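Putative polyphosphate kinase 2 family protein (Arthrobacter aurescens, PDB 3RHF) probably acts as a polyphosphate kinase, moving phosphoryl groups between polyphosphate and a nucleotide on a P-loop kinase fold. Local coordinates at residues Ala48-Ala51 / Ala52-Arg56; Ala82-Thr85 / Ala86-Gly90; Val257-Leu260 / Leu261-Leu265. All coordinates share one frame; numbering follows the deposited sequence.

Contacts 1 and 3 belong to neighbouring helices, 43-69 and 250-266, and meet directly, their centres about 12 Å apart. Two side-chain pairs join them, both probable hydrogen bonds: Gln53 NE2 lies 2.7 Å from Gln259 OE1, and Asp54 OD1 lies 2.9 Å from Gln258 NE2. Contact 2 is the phosphate-holding loop, with its centre about 21 Å from that of contact 1 and about 19 Å from that of contact 3; the nearest atoms are about 8 Å away in either case. The connection is indirect: helix 88-98, which begins within contact 2, carries His94, which bonds to Gln258 of contact 3 and packs on Leu50 and Asp54 of contact 1.

Contact 1 (Ala48-Ala51 / Ala52-Arg56); sequences ALLA and AQDAR
Ala52 sits one turn beyond Ala48 on helix 43-69, and its N makes two weak bonds, to Ala48 O and, at 3.0 Å, to Leu49 O. Its single methyl lies against the Leu49 carbonyl, CB to O 3.5 Å. Gln53 follows with the firmer i to i+4 bond, its N 2.8 Å from Leu49 O, so that this oxygen receives two N-H groups. With CG beside its own backbone N (chi1 -79°) and the chain extended beyond, Gln53 runs outward past Leu49 and Leu50. Its CD lies 3.8 Å from Leu49 CG, while OE1 comes 3.5 Å from Leu50 CD1, the Gln53 and Leu50 side chains crossing at about a right angle. The amide is thus lined by leucine carbons on this side, and its NE2 donates outward to Gln259 OE1 and Ile255 O of helix 250-266. Asp54 N bonds to Leu50 O at 3.1 Å, and the side chain puts OD1 only 2.9 Å from that same carbonyl. Two acceptors face each other there, but OD1 also accepts a hydrogen bond from Gln258 NE2. Arg56 closes the segment: its extended chain carries the guanidinium past Leu49 to Glu11, with NH1 4.1 Å from Leu49 CD1 and NH2 in a salt bridge to the Glu11 carboxylate. Chemically, the polar ends of Gln53 and Arg56 lie against leucine carbons on one side while they bond outward to Gln259, Ile255 and Glu11. The nearby Leu50 carbonyl would tend to disfavour negative charge on Asp54, an effect that the amide of Gln258 probably offsets.

Contact 2 (Ala82-Thr85 / Ala86-Gly90); sequences AMDT and AGKGG. With PO4 (phosphate ion), chain I.
The backbone from Met83 to Ala86 makes a type II beta turn, closed by Ala86 N donating to Met83 O at 3.0 Å, and Gly87 then takes a positive phi of 96° at the N-cap of helix 88-98. A side chain at Gly87 would be jammed against the carbonyl O before it, so glycine suits the place. Loop and helix start curl round a phosphate ion, with the N-H groups of Thr85, Gly87, Lys88 and Gly89 turned inward. Thr85 N meets O1 at 2.8 Å, Gly87 N meets O2 at 2.8 Å, Lys88 N meets O3 at 3.1 Å and Gly89 N meets O4 at 3.0 Å; each phosphate oxygen therefore has a backbone donor. Lys88 adds its side chain: starting beside its own N, it bends at chi3 (-69°) and again at chi4, which folds NZ back over the loop. There NZ donates to phosphate O3 at 3.0 Å and to Ala82 O at 2.8 Å, approaching the latter from above the carbonyl plane (48° out of it). Beside the Lys88 chain the small methyls of Ala82 and Ala86 fit together, CB to CB 3.5 Å. Asp84 OD1 forms a long salt bridge with Lys88 NZ, but its stronger partner is Arg140. A methionine in place of Lys88 would probably leave phosphate O3 and the Ala82 carbonyl without their shared ammonium, and the helix start without its side-chain tie to the end of strand 75-82. Strand, glycine-bearing loop, lysine and helix start are consistent with the P-loop (Walker A motif) of this family. The bound ion, though probably from the crystallisation liquor, sits among inward N-H groups and a lysine, consistent with a pocket that would receive a phosphoryl group, as in other P-loop proteins.

Contact 3 (Val257-Leu260 / Leu261-Leu265); sequences VQQL and LLDAL
Helix 250-266 packs between the central parallel sheet and helix 43-69, and here Gln259 reaches along it to Asp263 one turn on. Regular i to i+4 backbone bonds run through both segments, such as Leu261 N to Val257 O at 3.1 Å and Ala264 N to Leu260 O at 3.0 Å. The side-chain bond lies outside this core: Gln259 NE2 donates to Asp263 OD1 at 3.0 Å, nearly straight at 171°. A bend at chi2 (64°) turns the Gln259 amide toward the next turn. The bond lies in the plane of that amide but reaches OD1 from above the carboxylate plane. Both residues have second polar partners: Gln259 OE1 accepts from Gln53, and Asp263 OD2 bonds to Ser15, which fixes the rotation of each group. Leu262 lies beside Gln259, its CD1 3.6 Å from Gln258 O, and packs outward on Arg56 and Leu57 of helix 43-69. On the sheet flank, Val257 and Leu260 lie on strand 179-187, Leu261 on strand 75-82, and Ala264, short enough for a close approach, on both. The face toward helix 43-69 is mixed, but aliphatic residues packed on the strands are typical of a helix flanking the sheet of a three-layer alpha/beta/alpha sandwich.

Contact 1 (Ala48-Ala51 / Ala52-Arg56)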
loop_
_atom_site.group_PDB
_atom_site.type_symbol
_atom_site.label_atom_id
_atom_site.label_comp_id
_atom_site.label_asym_id
_atom_site.label_seq_id
_atom_site.Cartn_x
_atom_site.Cartn_y
_atom_site.Cartn_z
ATOM N N ALA A 48 6.860 -18.720 9.606
ATOM C CA ALA A 48 5.811 -18.685 10.595
ATOM C C ALA A 48 5.931 -17.447 11.491
ATOM O O ALA A 48 4.927 -16.899 11.898
ATOM C CB ALA A 48 5.756 -20.005 11.405
ATOM N N LEU A 49 7.139 -16.986 11.782
ATOM C CA LEU A 49 7.300 -15.718 12.491
ATOM C C LEU A 49 6.788 -14.562 11.670
ATOM O O LEU A 49 6.171 -13.683 12.201
ATOM C CB LEU A 49 8.755 -15.460 12.878
ATOM C CG LEU A 49 9.074 -14.140 13.613
ATOM C CD1 LEU A 49 8.391 -14.024 14.986
ATOM C CD2 LEU A 49 10.529 -14.010 13.738
ATOM N N LEU A 50 7.041 -14.576 10.373
ATOM C CA LEU A 50 6.639 -13.504 9.525
ATOM C C LEU A 50 5.137 -13.254 9.625
ATOM O O LEU A 50 4.722 -12.114 9.614
ATOM C CB LEU A 50 6.966 -13.807 8.088
ATOM C CG LEU A 50 6.919 -12.577 7.176
ATOM C CD1 LEU A 50 7.780 -11.389 7.739
ATOM C CD2 LEU A 50 7.351 -12.930 5.773
ATOM N N ALA A 51 4.335 -14.310 9.710
ATOM C CA ALA A 51 2.881 -14.151 9.665
ATOM C C ALA A 51 2.408 -13.591 10.998
ATOM O O ALA A 51 1.406 -12.888 11.075
ATOM C CB ALA A 51 2.181 -15.515 9.367
ATOM N N ALA A 52 3.145 -13.905 12.065
ATOM C CA ALA A 52 2.794 -13.407 13.365
ATOM C C ALA A 52 3.202 -11.925 13.444
ATOM O O ALA A 52 2.502 -11.086 14.043
ATOM C CB ALA A 52 3.478 -14.236 14.420
ATOM N N GLN A 53 4.370 -11.628 12.868
ATOM C CA GLN A 53 4.898 -10.267 12.825
ATOM C C GLN A 53 3.903 -9.350 12.152
ATOM O O GLN A 53 3.707 -8.248 12.621
ATOM C CB GLN A 53 6.231 -10.226 12.101
ATOM C CG GLN A 53 7.372 -10.686 12.962
ATOM C CD GLN A 53 8.684 -10.560 12.287
ATOM O OE1 GLN A 53 8.750 -10.649 11.072
ATOM N NE2 GLN A 53 9.773 -10.338 13.076
ATOM N N ASP A 54 3.249 -9.848 11.087
ATOM C CA ASP A 54 2.320 -9.069 10.283
ATOM C C ASP A 54 1.160 -8.563 11.144
ATOM O O ASP A 54 0.793 -7.415 11.033
ATOM C CB ASP A 54 1.737 -9.898 9.120
ATOM C CG ASP A 54 2.775 -10.272 8.061
ATOM O OD1 ASP A 54 3.930 -9.792 8.143
ATOM O OD2 ASP A 54 2.452 -11.085 7.141
ATOM N N ALA A 55 0.555 -9.468 11.925
ATOM C CA ALA A 55 -0.520 -9.140 12.836
ATOM C C ALA A 55 -0.034 -8.164 13.885
ATOM O O ALA A 55 -0.714 -7.172 14.181
ATOM C CB ALA A 55 -1.076 -10.383 13.503
ATOM N N ARG A 56 1.139 -8.408 14.446
ATOM C CA ARG A 56 1.690 -7.458 15.408
ATOM C C ARG A 56 1.895 -6.038 14.834
ATOM O O ARG A 56 1.570 -5.038 15.501
ATOM C CB ARG A 56 3.005 -7.966 15.942
ATOM C CG ARG A 56 2.870 -9.227 16.780
ATOM C CD ARG A 56 4.249 -9.686 17.175
ATOM N NE ARG A 56 4.230 -11.076 17.542
ATOM C CZ ARG A 56 5.299 -11.846 17.693
ATOM N NH1 ARG A 56 6.529 -11.364 17.531
ATOM N NH2 ARG A 56 5.119 -13.113 18.031
#

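Contact 2 (Ala82-Thr85 / Ala86-Gly90)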
loop_
_atom_site.group_PDB
_atom_site.type_symbol
_atom_site.label_atom_id
_atom_site.label_comp_id
_atom_site.label_asym_id
_atom_site.label_seq_id
_atom_site.Cartn_x
_atom_site.Cartn_y
_atom_site.Cartn_z
ATOM N N ALA A 82 19.943 -0.722 -0.718
ATOM C CA ALA A 82 20.548 -1.974 -1.135
ATOM C C ALA A 82 20.883 -1.956 -2.617
ATOM O O ALA A 82 20.288 -1.221 -3.359
ATOM C CB ALA A 82 19.636 -3.138 -0.839
HETATM N N MSE A 83 21.806 -2.813 -3.036
HETATM C CA MSE A 83 22.095 -3.035 -4.438
HETATM C C MSE A 83 20.897 -3.717 -5.109
HETATM O O MSE A 83 20.080 -4.368 -4.425
HETATM C CB MSE A 83 23.334 -3.942 -4.559
HETATM C CG MSE A 83 24.579 -3.419 -3.849
HETATM SE SE MSE A 83 25.240 -1.681 -4.545
HETATM C CE MSE A 83 25.509 -2.193 -6.431
ATOM N N ASP A 84 20.796 -3.589 -6.434
ATOM C CA ASP A 84 19.637 -4.107 -7.138
ATOM C C ASP A 84 19.639 -5.592 -6.983
ATOM O O ASP A 84 20.708 -6.184 -6.871
ATOM C CB ASP A 84 19.607 -3.727 -8.627
ATOM C CG ASP A 84 19.236 -2.232 -8.867
ATOM O OD1 ASP A 84 18.540 -1.598 -8.033
ATOM O OD2 ASP A 84 19.654 -1.677 -9.910
ATOM N N THR A 85 18.450 -6.212 -6.950
ATOM C CA THR A 85 18.370 -7.643 -6.725
ATOM C C THR A 85 18.321 -7.986 -5.231
ATOM O O THR A 85 17.848 -9.062 -4.866
ATOM C CB THR A 85 19.596 -8.306 -7.465
ATOM O OG1 THR A 85 19.129 -8.946 -8.659
ATOM C CG2 THR A 85 20.362 -9.212 -6.607
ATOM N N ALA A 86 18.784 -7.097 -4.351
ATOM C CA ALA A 86 18.898 -7.426 -2.895
ATOM C C ALA A 86 17.534 -7.598 -2.204
ATOM O O ALA A 86 17.456 -8.051 -1.058
ATOM C CB ALA A 86 19.685 -6.387 -2.176
ATOM N N GLY A 87 16.464 -7.190 -2.890
ATOM C CA GLY A 87 15.113 -7.372 -2.392
ATOM C C GLY A 87 14.466 -6.214 -1.647
ATOM O O GLY A 87 13.622 -6.463 -0.791
ATOM N N LYS A 88 14.808 -4.960 -1.964
ATOM C CA LYS A 88 14.116 -3.827 -1.285
ATOM C C LYS A 88 12.632 -3.848 -1.669
ATOM O O LYS A 88 11.739 -3.714 -0.821
ATOM C CB LYS A 88 14.629 -2.452 -1.693
ATOM C CG LYS A 88 16.045 -2.093 -1.428
ATOM C CD LYS A 88 16.380 -0.689 -2.055
ATOM C CE LYS A 88 16.400 -0.658 -3.597
ATOM N NZ LYS A 88 17.601 -1.422 -4.237
ATOM N N GLY A 89 12.387 -3.988 -2.968
ATOM C CA GLY A 89 11.033 -3.970 -3.485
ATOM C C GLY A 89 10.124 -4.926 -2.738
ATOM O O GLY A 89 9.027 -4.578 -2.320
ATOM N N GLY A 90 10.588 -6.145 -2.570
ATOM C CA GLY A 90 9.824 -7.168 -1.905
ATOM C C GLY A 90 9.634 -6.889 -0.436
ATOM O O GLY A 90 8.590 -7.177 0.120
HETATM P P PO4 I . 15.735 -4.716 -5.388
HETATM O O1 PO4 I . 16.264 -4.414 -6.832
HETATM O O2 PO4 I . 15.498 -6.301 -5.366
HETATM O O3 PO4 I . 16.721 -4.299 -4.248
HETATM O O4 PO4 I . 14.409 -3.919 -5.179
#

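Contact 3 (Val257-Leu260 / Leu261-Leu265)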
loop_
_atom_site.group_PDB
_atom_site.type_symbol
_atom_site.label_atom_id
_atom_site.label_comp_id
_atom_site.label_asym_id
_atom_site.label_seq_id
_atom_site.Cartn_x
_atom_site.Cartn_y
_atom_site.Cartn_z
ATOM N N VAL A 257 13.923 -7.056 9.091
ATOM C CA VAL A 257 13.356 -5.755 8.849
ATOM C C VAL A 257 12.109 -5.622 9.676
ATOM O O VAL A 257 11.962 -4.655 10.445
ATOM C CB VAL A 257 13.121 -5.443 7.368
ATOM C CG1 VAL A 257 12.387 -4.130 7.253
ATOM C CG2 VAL A 257 14.455 -5.276 6.628
ATOM N N GLN A 258 11.227 -6.608 9.608
ATOM C CA GLN A 258 10.003 -6.471 10.403
ATOM C C GLN A 258 10.230 -6.346 11.895
ATOM O O GLN A 258 9.565 -5.533 12.548
ATOM C CB GLN A 258 8.902 -7.509 10.057
ATOM C CG GLN A 258 7.968 -6.854 9.055
ATOM C CD GLN A 258 6.827 -7.691 8.556
ATOM O OE1 GLN A 258 6.625 -7.798 7.341
ATOM N NE2 GLN A 258 6.017 -8.235 9.480
ATOM N N GLN A 259 11.183 -7.085 12.443
ATOM C CA GLN A 259 11.383 -7.040 13.909
ATOM C C GLN A 259 11.971 -5.718 14.291
ATOM O O GLN A 259 11.682 -5.194 15.352
ATOM C CB GLN A 259 12.245 -8.189 14.430
ATOM C CG GLN A 259 12.100 -8.471 15.926
ATOM C CD GLN A 259 10.714 -8.932 16.316
ATOM O OE1 GLN A 259 10.158 -9.880 15.758
ATOM N NE2 GLN A 259 10.142 -8.266 17.288
ATOM N N LEU A 260 12.741 -5.129 13.397
ATOM C CA LEU A 260 13.304 -3.780 13.635
ATOM C C LEU A 260 12.224 -2.726 13.772
ATOM O O LEU A 260 12.270 -1.883 14.682
ATOM C CB LEU A 260 14.250 -3.395 12.494
ATOM C CG LEU A 260 15.700 -3.876 12.614
ATOM C CD1 LEU A 260 16.419 -3.490 11.349
ATOM C CD2 LEU A 260 16.464 -3.321 13.840
ATOM N N LEU A 261 11.278 -2.791 12.834
ATOM C CA LEU A 261 10.058 -2.001 12.873
ATOM C C LEU A 261 9.268 -2.173 14.133
ATOM O O LEU A 261 8.885 -1.193 14.736
ATOM C CB LEU A 261 9.155 -2.400 11.735
ATOM C CG LEU A 261 8.942 -1.427 10.615
ATOM C CD1 LEU A 261 10.201 -0.608 10.269
ATOM C CD2 LEU A 261 8.487 -2.229 9.417
ATOM N N LEU A 262 8.996 -3.422 14.509
ATOM C CA LEU A 262 8.170 -3.695 15.725
ATOM C C LEU A 262 8.843 -3.209 17.001
ATOM O O LEU A 262 8.167 -2.711 17.887
ATOM C CB LEU A 262 7.812 -5.189 15.890
ATOM C CG LEU A 262 6.966 -5.741 14.735
ATOM C CD1 LEU A 262 7.150 -7.273 14.572
ATOM C CD2 LEU A 262 5.491 -5.415 14.873
ATOM N N ASP A 263 10.167 -3.412 17.088
ATOM C CA ASP A 263 10.926 -3.032 18.264
ATOM C C ASP A 263 11.003 -1.488 18.354
ATOM O O ASP A 263 10.915 -0.946 19.430
ATOM C CB ASP A 263 12.324 -3.642 18.213
ATOM C CG ASP A 263 12.342 -5.208 18.393
ATOM O OD1 ASP A 263 11.291 -5.891 18.617
ATOM O OD2 ASP A 263 13.480 -5.763 18.335
ATOM N N ALA A 264 11.152 -0.801 17.218
ATOM C CA ALA A 264 11.104 0.672 17.156
ATOM C C ALA A 264 9.713 1.200 17.597
ATOM O O ALA A 264 9.619 2.132 18.384
ATOM C CB ALA A 264 11.436 1.163 15.754
ATOM N N LEU A 265 8.658 0.570 17.102
ATOM C CA LEU A 265 7.316 0.928 17.452
ATOM C C LEU A 265 6.983 0.600 18.888
ATOM O O LEU A 265 6.233 1.317 19.515
ATOM C CB LEU A 265 6.349 0.200 16.559
ATOM C CG LEU A 265 6.245 0.710 15.153
ATOM C CD1 LEU A 265 5.604 -0.212 14.222
ATOM C CD2 LEU A 265 5.463 1.968 15.225
#